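PDB 5CML: OsmC family protein from Rhodothermus marinus, which probably hydrolyses carboxylic esters, the chain being the N-terminal alpha/beta-hydrolase esterase domain of a longer protein that also carries an OsmC domain. Local coordinates for residues P28-L33 / Q57-L62; T83-L88 / V115-G120; Y99-L104 / F122-A127. All coordinates share one frame; numbering follows the deposited sequence.

Contact 1 of 3, residues P28-L33 / Q57-L62; sequences PVAYAL and QGYAVL
Val-29 meets Tyr-59 by laying one methyl over the tyrosine ring. Followed outward, the CB of Val-29 passes 3.9 Å from the O of Gly-58, and its CG1, held between the backbone N and the carbonyl carbon (chi1 60°), is thereby turned toward the second strand. That methyl lies 3.7 Å from the centroid of the Tyr-59 ring and 11° off its normal, which satisfies the geometry of a CH-pi contact; it also touches the carbonyl group of Gly-58. The backbone of Val-29 is held too: its N donates to the O of Gly-58 over 2.9 Å, approaching from above the carbonyl plane. Gly-58 ends the preceding helix in a Schellman motif with positive phi.

Beyond this point the pairing is that of parallel strands. The N of Ala-60 donates to the O of Ala-30, the N of Ala-32 to the O of Ala-60 and the N of Leu-62 to the O of Ala-32, the last a nearly straight bond of 2.8 Å with 171° at the hydrogen. On the sheet face that carries Tyr-31 and Leu-33, the CB of Ala-60 sits obliquely against the tyrosine ring, 3.4 Å from the CD2 of Tyr-31. Farther along the same face, the CD1 of Leu-33 meets the CD2 of Leu-62 at 4.0 Å.

The two strands are joined through helix 45-56 as a beta-alpha-beta unit. Helix 85-98 packs on the leucine face, against Leu-33 and Leu-62, whereas helix 234-252 packs on the other, against Ala-30 and Tyr-59, whose OH bonds to the O of Gly-245. Strand 104-108 flanks strand 30-36, and Val-61 pairs onward with Asp-21 of strand 15-22.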
loop_
_atom_site.group_PDB
_atom_site.type_symbol
_atom_site.label_atom_id
_atom_site.label_comp_id
_atom_site.label_asym_id
_atom_site.label_seq_id
_atom_site.Cartn_x
_atom_site.Cartn_y
_atom_site.Cartn_z
ATOM N N PRO A 28 13.801 -15.279 3.561
ATOM C CA PRO A 28 12.363 -15.123 3.288
ATOM C C PRO A 28 11.996 -15.553 1.886
ATOM O O PRO A 28 12.829 -15.457 0.968
ATOM C CB PRO A 28 12.130 -13.614 3.474
ATOM C CG PRO A 28 13.264 -13.178 4.374
ATOM C CD PRO A 28 14.429 -14.012 3.967
ATOM N N VAL A 29 10.754 -16.007 1.718
ATOM C CA VAL A 29 10.268 -16.371 0.401
ATOM C C VAL A 29 10.342 -15.140 -0.500
ATOM O O VAL A 29 10.587 -15.247 -1.698
ATOM C CB VAL A 29 8.827 -16.899 0.437
ATOM C CG1 VAL A 29 7.881 -15.881 0.988
ATOM C CG2 VAL A 29 8.363 -17.337 -0.945
ATOM N N ALA A 30 10.104 -13.978 0.097
ATOM C CA ALA A 30 10.162 -12.705 -0.606
ATOM C C ALA A 30 10.086 -11.577 0.414
ATOM O O ALA A 30 9.614 -11.779 1.539
ATOM C CB ALA A 30 9.022 -12.568 -1.645
ATOM N N TYR A 31 10.550 -10.400 0.010
ATOM C CA TYR A 31 10.327 -9.178 0.760
ATOM C C TYR A 31 9.163 -8.422 0.115
ATOM O O TYR A 31 9.088 -8.328 -1.119
ATOM C CB TYR A 31 11.587 -8.288 0.785
ATOM C CG TYR A 31 12.704 -8.865 1.630
ATOM C CD1 TYR A 31 13.506 -9.892 1.147
ATOM C CD2 TYR A 31 12.937 -8.398 2.912
ATOM C CE1 TYR A 31 14.517 -10.435 1.923
ATOM C CE2 TYR A 31 13.930 -8.952 3.699
ATOM C CZ TYR A 31 14.728 -9.956 3.187
ATOM O OH TYR A 31 15.749 -10.501 3.957
ATOM N N ALA A 32 8.277 -7.899 0.954
ATOM C CA ALA A 32 7.126 -7.127 0.505
ATOM C C ALA A 32 7.235 -5.732 1.061
ATOM O O ALA A 32 7.599 -5.558 2.218
ATOM C CB ALA A 32 5.819 -7.771 0.952
ATOM N N LEU A 33 6.896 -4.736 0.246
ATOM C CA LEU A 33 6.727 -3.367 0.708
ATOM C C LEU A 33 5.243 -3.166 0.887
ATOM O O LEU A 33 4.468 -3.448 -0.028
ATOM C CB LEU A 33 7.291 -2.345 -0.294
ATOM C CG LEU A 33 6.991 -0.876 0.019
ATOM C CD1 LEU A 33 7.649 -0.501 1.342
ATOM C CD2 LEU A 33 7.452 0.080 -1.109
ATOM N N GLN A 57 3.807 -17.188 6.627
ATOM C CA GLN A 57 3.981 -17.874 5.357
ATOM C C GLN A 57 5.381 -17.709 4.788
ATOM O O GLN A 57 5.661 -18.170 3.672
ATOM C CB GLN A 57 2.956 -17.362 4.342
ATOM C CG GLN A 57 1.542 -17.755 4.696
ATOM C CD GLN A 57 0.573 -17.426 3.595
ATOM O OE1 GLN A 57 0.881 -17.574 2.417
ATOM N NE2 GLN A 57 -0.599 -16.967 3.969
ATOM N N GLY A 58 6.252 -17.042 5.537
ATOM C CA GLY A 58 7.649 -16.945 5.155
ATOM C C GLY A 58 8.075 -15.641 4.505
ATOM O O GLY A 58 9.222 -15.504 4.076
ATOM N N TYR A 59 7.162 -14.677 4.420
ATOM C CA TYR A 59 7.504 -13.369 3.852
ATOM C C TYR A 59 8.178 -12.471 4.870
ATOM O O TYR A 59 7.941 -12.595 6.075
ATOM C CB TYR A 59 6.252 -12.642 3.351
ATOM C CG TYR A 59 5.536 -13.277 2.197
ATOM C CD1 TYR A 59 4.598 -14.278 2.400
ATOM C CD2 TYR A 59 5.743 -12.821 0.900
ATOM C CE1 TYR A 59 3.907 -14.831 1.335
ATOM C CE2 TYR A 59 5.069 -13.363 -0.172
ATOM C CZ TYR A 59 4.145 -14.377 0.054
ATOM O OH TYR A 59 3.467 -14.937 -0.997
ATOM N N ALA A 60 9.009 -11.553 4.379
ATOM C CA ALA A 60 9.415 -10.407 5.170
ATOM C C ALA A 60 8.612 -9.231 4.677
ATOM O O ALA A 60 8.380 -9.113 3.477
ATOM C CB ALA A 60 10.940 -10.141 5.052
ATOM N N VAL A 61 8.214 -8.355 5.591
ATOM C CA VAL A 61 7.317 -7.242 5.252
ATOM C C VAL A 61 7.862 -5.920 5.791
ATOM O O VAL A 61 8.076 -5.783 7.006
ATOM C CB VAL A 61 5.889 -7.459 5.834
ATOM C CG1 VAL A 61 4.971 -6.334 5.403
ATOM C CG2 VAL A 61 5.276 -8.791 5.392
ATOM N N LEU A 62 8.086 -4.961 4.893
ATOM C CA LEU A 62 8.443 -3.602 5.294
ATOM C C LEU A 62 7.164 -2.767 5.302
ATOM O O LEU A 62 6.595 -2.452 4.249
ATOM C CB LEU A 62 9.483 -2.987 4.359
ATOM C CG LEU A 62 10.006 -1.599 4.763
ATOM C CD1 LEU A 62 10.840 -1.677 6.052
ATOM C CD2 LEU A 62 10.834 -0.997 3.659
#

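Contact 2 of 3, residues T83-L88 / V115-G120; sequences TNFEDL and VLAVAG
Phe-85 and Leu-88 reach from the first turn of helix 85-98 to Val-115, Ala-117 and Val-118 of helix 110-118, and the side chains meet by apolar packing. The aromatic part comes first. The CD1 of Phe-85 lies 3.3 Å from the CG1 of Val-118, a close approach for two carbons, while its CE1 and CZ lie against the CB of Ala-117, with CE1 at 3.7 Å. Both aliphatic partners approach the ring obliquely. Its direction follows from chi1 of -78°, with CG opposite the carbonyl carbon and beside the backbone N.

The aliphatic part is looser: the CD2 of Leu-88 is 4.2 Å from the CG1 of Val-115 and 4.4 Å from the CG2 of Val-118, so this one methyl touches both valines. Replacing Phe-85 by an alanine would probably open a gap beside the CB of Ala-117 and leave the CG1 of Val-118 without its aromatic neighbour.

No hydrogen bond crosses the contact. Within the first segment, Asn-84 occupies the N-cap position, and its OD1 accepts from the N of Asp-87 at 3.1 Å, the donor tilted 24° from the plane of the amide carbonyl.

The contact is buried between helices 85-98 and 110-118. Helix 170-179 adds Phe-172, Glu-175 and Leu-176 against Phe-85, its Leu-176 touching Ala-117 too. Phe-64 of strand 59-65 touches Leu-88, and strand 127-131 packs against the second helix, where Thr-130 meets Val-115.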
loop_
_atom_site.group_PDB
_atom_site.type_symbol
_atom_site.label_atom_id
_atom_site.label_comp_id
_atom_site.label_asym_id
_atom_site.label_seq_id
_atom_site.Cartn_x
_atom_site.Cartn_y
_atom_site.Cartn_z
ATOM N N THR A 83 3.979 12.544 2.804
ATOM C CA THR A 83 4.470 11.549 1.870
ATOM C C THR A 83 4.303 11.905 0.395
ATOM O O THR A 83 3.430 12.700 0.007
ATOM C CB THR A 83 3.782 10.211 2.103
ATOM O OG1 THR A 83 4.584 9.166 1.542
ATOM C CG2 THR A 83 2.398 10.198 1.464
ATOM N N ASN A 84 5.159 11.289 -0.417
ATOM C CA ASN A 84 5.041 11.354 -1.864
ATOM C C ASN A 84 5.578 10.071 -2.499
ATOM O O ASN A 84 5.957 9.129 -1.800
ATOM C CB ASN A 84 5.769 12.583 -2.402
ATOM C CG ASN A 84 7.222 12.655 -1.968
ATOM O OD1 ASN A 84 7.792 11.686 -1.480
ATOM N ND2 ASN A 84 7.834 13.822 -2.170
ATOM N N PHE A 85 5.602 10.034 -3.823
ATOM C CA PHE A 85 6.091 8.870 -4.548
ATOM C C PHE A 85 7.561 8.572 -4.284
ATOM O O PHE A 85 7.947 7.397 -4.191
ATOM C CB PHE A 85 5.870 9.058 -6.045
ATOM C CG PHE A 85 4.464 8.814 -6.461
ATOM C CD1 PHE A 85 3.922 7.550 -6.357
ATOM C CD2 PHE A 85 3.673 9.838 -6.915
ATOM C CE1 PHE A 85 2.619 7.310 -6.728
ATOM C CE2 PHE A 85 2.357 9.602 -7.303
ATOM C CZ PHE A 85 1.833 8.336 -7.199
ATOM N N GLU A 86 8.375 9.620 -4.153
ATOM C CA GLU A 86 9.795 9.433 -3.872
ATOM C C GLU A 86 10.039 8.700 -2.551
ATOM O O GLU A 86 10.963 7.914 -2.456
ATOM C CB GLU A 86 10.527 10.776 -3.851
ATOM C CG GLU A 86 11.922 10.746 -3.167
ATOM C CD GLU A 86 12.847 9.565 -3.564
ATOM O OE1 GLU A 86 12.665 8.915 -4.623
ATOM O OE2 GLU A 86 13.768 9.277 -2.777
ATOM N N ASP A 87 9.225 8.948 -1.534
ATOM C CA ASP A 87 9.394 8.211 -0.283
ATOM C C ASP A 87 9.149 6.724 -0.479
ATOM O O ASP A 87 9.839 5.908 0.113
ATOM C CB ASP A 87 8.472 8.763 0.801
ATOM C CG ASP A 87 8.850 10.163 1.212
ATOM O OD1 ASP A 87 10.002 10.569 0.951
ATOM O OD2 ASP A 87 7.995 10.863 1.786
ATOM N N LEU A 88 8.164 6.358 -1.294
ATOM C CA LEU A 88 7.929 4.944 -1.590
ATOM C C LEU A 88 9.104 4.361 -2.376
ATOM O O LEU A 88 9.572 3.261 -2.083
ATOM C CB LEU A 88 6.637 4.765 -2.380
ATOM C CG LEU A 88 5.615 3.819 -1.790
ATOM C CD1 LEU A 88 5.280 4.173 -0.327
ATOM C CD2 LEU A 88 4.380 3.852 -2.679
ATOM N N VAL A 115 1.137 2.383 -4.856
ATOM C CA VAL A 115 1.913 1.226 -5.328
ATOM C C VAL A 115 1.531 0.862 -6.766
ATOM O O VAL A 115 2.380 0.426 -7.542
ATOM C CB VAL A 115 1.782 -0.044 -4.429
ATOM C CG1 VAL A 115 2.331 0.218 -3.016
ATOM C CG2 VAL A 115 0.382 -0.601 -4.413
ATOM N N LEU A 116 0.275 1.072 -7.145
ATOM C CA LEU A 116 -0.134 0.742 -8.496
ATOM C C LEU A 116 0.517 1.686 -9.486
ATOM O O LEU A 116 0.846 1.289 -10.596
ATOM C CB LEU A 116 -1.654 0.793 -8.649
ATOM C CG LEU A 116 -2.374 -0.375 -7.982
ATOM C CD1 LEU A 116 -3.835 -0.042 -7.898
ATOM C CD2 LEU A 116 -2.161 -1.669 -8.759
ATOM N N ALA A 117 0.716 2.932 -9.077
ATOM C CA ALA A 117 1.328 3.917 -9.958
ATOM C C ALA A 117 2.839 3.729 -10.134
ATOM O O ALA A 117 3.400 4.150 -11.156
ATOM C CB ALA A 117 1.039 5.324 -9.449
ATOM N N VAL A 118 3.510 3.123 -9.156
ATOM C CA VAL A 118 4.962 2.940 -9.253
ATOM C C VAL A 118 5.408 1.505 -9.543
ATOM O O VAL A 118 6.578 1.288 -9.810
ATOM C CB VAL A 118 5.695 3.403 -7.967
ATOM C CG1 VAL A 118 5.370 4.868 -7.676
ATOM C CG2 VAL A 118 5.395 2.480 -6.764
ATOM N N ALA A 119 4.498 0.535 -9.509
ATOM C CA ALA A 119 4.910 -0.869 -9.642
ATOM C C ALA A 119 5.694 -1.098 -10.933
ATOM O O ALA A 119 6.693 -1.819 -10.953
ATOM C CB ALA A 119 3.703 -1.781 -9.596
ATOM N N GLY A 120 5.247 -0.459 -12.007
ATOM C CA GLY A 120 5.879 -0.613 -13.295
ATOM C C GLY A 120 7.279 -0.059 -13.351
ATOM O O GLY A 120 7.974 -0.299 -14.329
#

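Contact 3 of 3, residues Y99-L104 / F122-A127; sequences YEPPAL and FPEVKA
With its CG opposite the backbone N (chi1 173°), Leu-104 carries CD1 to Ala-127: this methyl turns back toward residues 122-127, 3.6 Å from the O of Ala-127, and also touches the CB of that residue. In Val-125 the chi1 of 170° places CG2 opposite the carbonyl carbon, and this methyl meets the O of Pro-102 at 3.5 Å.

The main-chain link centres on the O of Ala-103. It accepts from the N of Lys-126 in a well-directed bond of 2.8 Å, the donor tilted from the carbonyl plane, and a weak second bond comes from the N of Ala-127 at 3.3 Å. Two neighbouring N-H groups therefore converge on one carbonyl oxygen. A CA-H...O contact runs from the CA of Leu-104 to the O of Ala-127 at 3.4 Å.

Toward the surface, the CB and CG of Glu-124 lie alongside the CB of Pro-101, each 3.8 Å away. The second segment reverses in a type I turn from Phe-122 to Val-125, closed by the N of Val-125 donating to the O of Phe-122. Arg-190 bonds to the backbone oxygens of Pro-123 and Val-125.

The touching parts run only 10° apart, and Leu-104 pairs with Ala-127 in a parallel bridge. This is the start of neighbouring parallel strands, 104-108 and 127-131, with helix 110-118 forming the connection between them: the beta-alpha-beta crossover arrangement of the alpha/beta-hydrolase fold.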
loop_
_atom_site.group_PDB
_atom_site.type_symbol
_atom_site.label_atom_id
_atom_site.label_comp_id
_atom_site.label_asym_id
_atom_site.label_seq_id
_atom_site.Cartn_x
_atom_site.Cartn_y
_atom_site.Cartn_z
ATOM N N TYR A 99 18.444 -5.547 1.893
ATOM C CA TYR A 99 17.769 -6.836 1.931
ATOM C C TYR A 99 17.729 -7.378 0.507
ATOM O O TYR A 99 18.788 -7.555 -0.090
ATOM C CB TYR A 99 16.388 -6.692 2.613
ATOM C CG TYR A 99 16.592 -6.329 4.074
ATOM C CD1 TYR A 99 16.877 -7.313 5.013
ATOM C CD2 TYR A 99 16.582 -5.009 4.503
ATOM C CE1 TYR A 99 17.122 -6.997 6.313
ATOM C CE2 TYR A 99 16.841 -4.680 5.826
ATOM C CZ TYR A 99 17.115 -5.682 6.723
ATOM O OH TYR A 99 17.375 -5.398 8.049
ATOM N N GLU A 100 16.553 -7.656 -0.040
ATOM C CA GLU A 100 16.426 -8.026 -1.435
ATOM C C GLU A 100 15.403 -7.084 -2.063
ATOM O O GLU A 100 14.513 -6.613 -1.368
ATOM C CB GLU A 100 15.963 -9.484 -1.600
ATOM C CG GLU A 100 16.892 -10.510 -0.955
ATOM C CD GLU A 100 18.155 -10.743 -1.762
ATOM O OE1 GLU A 100 18.125 -10.540 -2.997
ATOM O OE2 GLU A 100 19.183 -11.129 -1.152
ATOM N N PRO A 101 15.531 -6.813 -3.365
ATOM C CA PRO A 101 14.491 -6.001 -3.996
ATOM C C PRO A 101 13.123 -6.615 -3.762
ATOM O O PRO A 101 12.976 -7.858 -3.835
ATOM C CB PRO A 101 14.863 -6.029 -5.486
ATOM C CG PRO A 101 16.345 -6.298 -5.489
ATOM C CD PRO A 101 16.566 -7.231 -4.323
ATOM N N PRO A 102 12.123 -5.773 -3.465
ATOM C CA PRO A 102 10.828 -6.396 -3.132
ATOM C C PRO A 102 10.178 -7.047 -4.348
ATOM O O PRO A 102 10.146 -6.476 -5.447
ATOM C CB PRO A 102 9.987 -5.224 -2.617
ATOM C CG PRO A 102 10.616 -3.999 -3.289
ATOM C CD PRO A 102 12.092 -4.307 -3.356
ATOM N N ALA A 103 9.659 -8.248 -4.131
ATOM C CA ALA A 103 8.992 -9.011 -5.165
ATOM C C ALA A 103 7.486 -8.812 -5.089
ATOM O O ALA A 103 6.789 -9.168 -6.013
ATOM C CB ALA A 103 9.329 -10.486 -5.041
ATOM N N LEU A 104 7.008 -8.225 -3.996
ATOM C CA LEU A 104 5.570 -8.001 -3.781
ATOM C C LEU A 104 5.380 -6.593 -3.269
ATOM O O LEU A 104 6.055 -6.184 -2.310
ATOM C CB LEU A 104 5.004 -9.013 -2.773
ATOM C CG LEU A 104 3.561 -8.870 -2.267
ATOM C CD1 LEU A 104 2.568 -9.009 -3.374
ATOM C CD2 LEU A 104 3.280 -9.906 -1.190
ATOM N N PHE A 122 9.646 -0.875 -11.239
ATOM C CA PHE A 122 10.501 -1.828 -10.552
ATOM C C PHE A 122 10.329 -3.231 -11.146
ATOM O O PHE A 122 9.412 -3.960 -10.772
ATOM C CB PHE A 122 10.166 -1.817 -9.049
ATOM C CG PHE A 122 10.510 -0.520 -8.368
ATOM C CD1 PHE A 122 11.811 -0.237 -8.011
ATOM C CD2 PHE A 122 9.538 0.416 -8.105
ATOM C CE1 PHE A 122 12.142 0.971 -7.391
ATOM C CE2 PHE A 122 9.852 1.624 -7.485
ATOM C CZ PHE A 122 11.163 1.906 -7.139
ATOM N N PRO A 123 11.201 -3.619 -12.081
ATOM C CA PRO A 123 11.142 -4.927 -12.751
ATOM C C PRO A 123 11.087 -6.122 -11.802
ATOM O O PRO A 123 10.468 -7.133 -12.131
ATOM C CB PRO A 123 12.437 -4.940 -13.575
ATOM C CG PRO A 123 12.637 -3.500 -13.904
ATOM C CD PRO A 123 12.284 -2.790 -12.639
ATOM N N GLU A 124 11.747 -6.009 -10.655
ATOM C CA GLU A 124 11.817 -7.114 -9.715
ATOM C C GLU A 124 10.496 -7.389 -9.018
ATOM O O GLU A 124 10.324 -8.472 -8.439
ATOM C CB GLU A 124 12.890 -6.842 -8.667
ATOM C CG GLU A 124 14.275 -6.565 -9.249
ATOM C CD GLU A 124 14.858 -7.750 -9.975
ATOM O OE1 GLU A 124 15.825 -8.347 -9.440
ATOM O OE2 GLU A 124 14.366 -8.070 -11.086
ATOM N N VAL A 125 9.563 -6.437 -9.069
ATOM C CA VAL A 125 8.238 -6.660 -8.481
ATOM C C VAL A 125 7.500 -7.660 -9.354
ATOM O O VAL A 125 7.320 -7.430 -10.550
ATOM C CB VAL A 125 7.422 -5.334 -8.359
ATOM C CG1 VAL A 125 5.950 -5.574 -7.983
ATOM C CG2 VAL A 125 8.112 -4.369 -7.388
ATOM N N LYS A 126 7.044 -8.753 -8.739
ATOM C CA LYS A 126 6.413 -9.849 -9.470
ATOM C C LYS A 126 4.906 -9.895 -9.262
ATOM O O LYS A 126 4.209 -10.612 -9.962
ATOM C CB LYS A 126 7.030 -11.186 -9.050
ATOM C CG LYS A 126 8.536 -11.262 -9.287
ATOM C CD LYS A 126 8.880 -11.188 -10.772
ATOM C CE LYS A 126 10.395 -11.293 -11.026
ATOM N NZ LYS A 126 10.861 -10.350 -12.105
ATOM N N ALA A 127 4.407 -9.156 -8.286
ATOM C CA ALA A 127 2.982 -9.193 -7.945
ATOM C C ALA A 127 2.607 -7.963 -7.148
ATOM O O ALA A 127 3.447 -7.407 -6.428
ATOM C CB ALA A 127 2.634 -10.467 -7.158
#

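Overall arrangement
Along the chain, contact 1 closes before the others open, while the segments of contacts 2 and 3 alternate. Contacts 1 and 3, with centres about 10 Å apart, are neighbours in the main mixed sheet, since strand 30-36 lies beside strand 104-108; probable hydrogen bonds join the N of Leu-33 to the O of Leu-104 and the N of Ala-103 to the O of Tyr-31. Contact 2, about 19 Å from contact 1 and 13 Å from contact 3 between centres, joins helices 85-98 and 110-118. It packs the helix that follows a probable nucleophile elbow at Ser-109, Val-115 touching the elbow residues, while contacts 1 and 3 pair the beginnings of central strands.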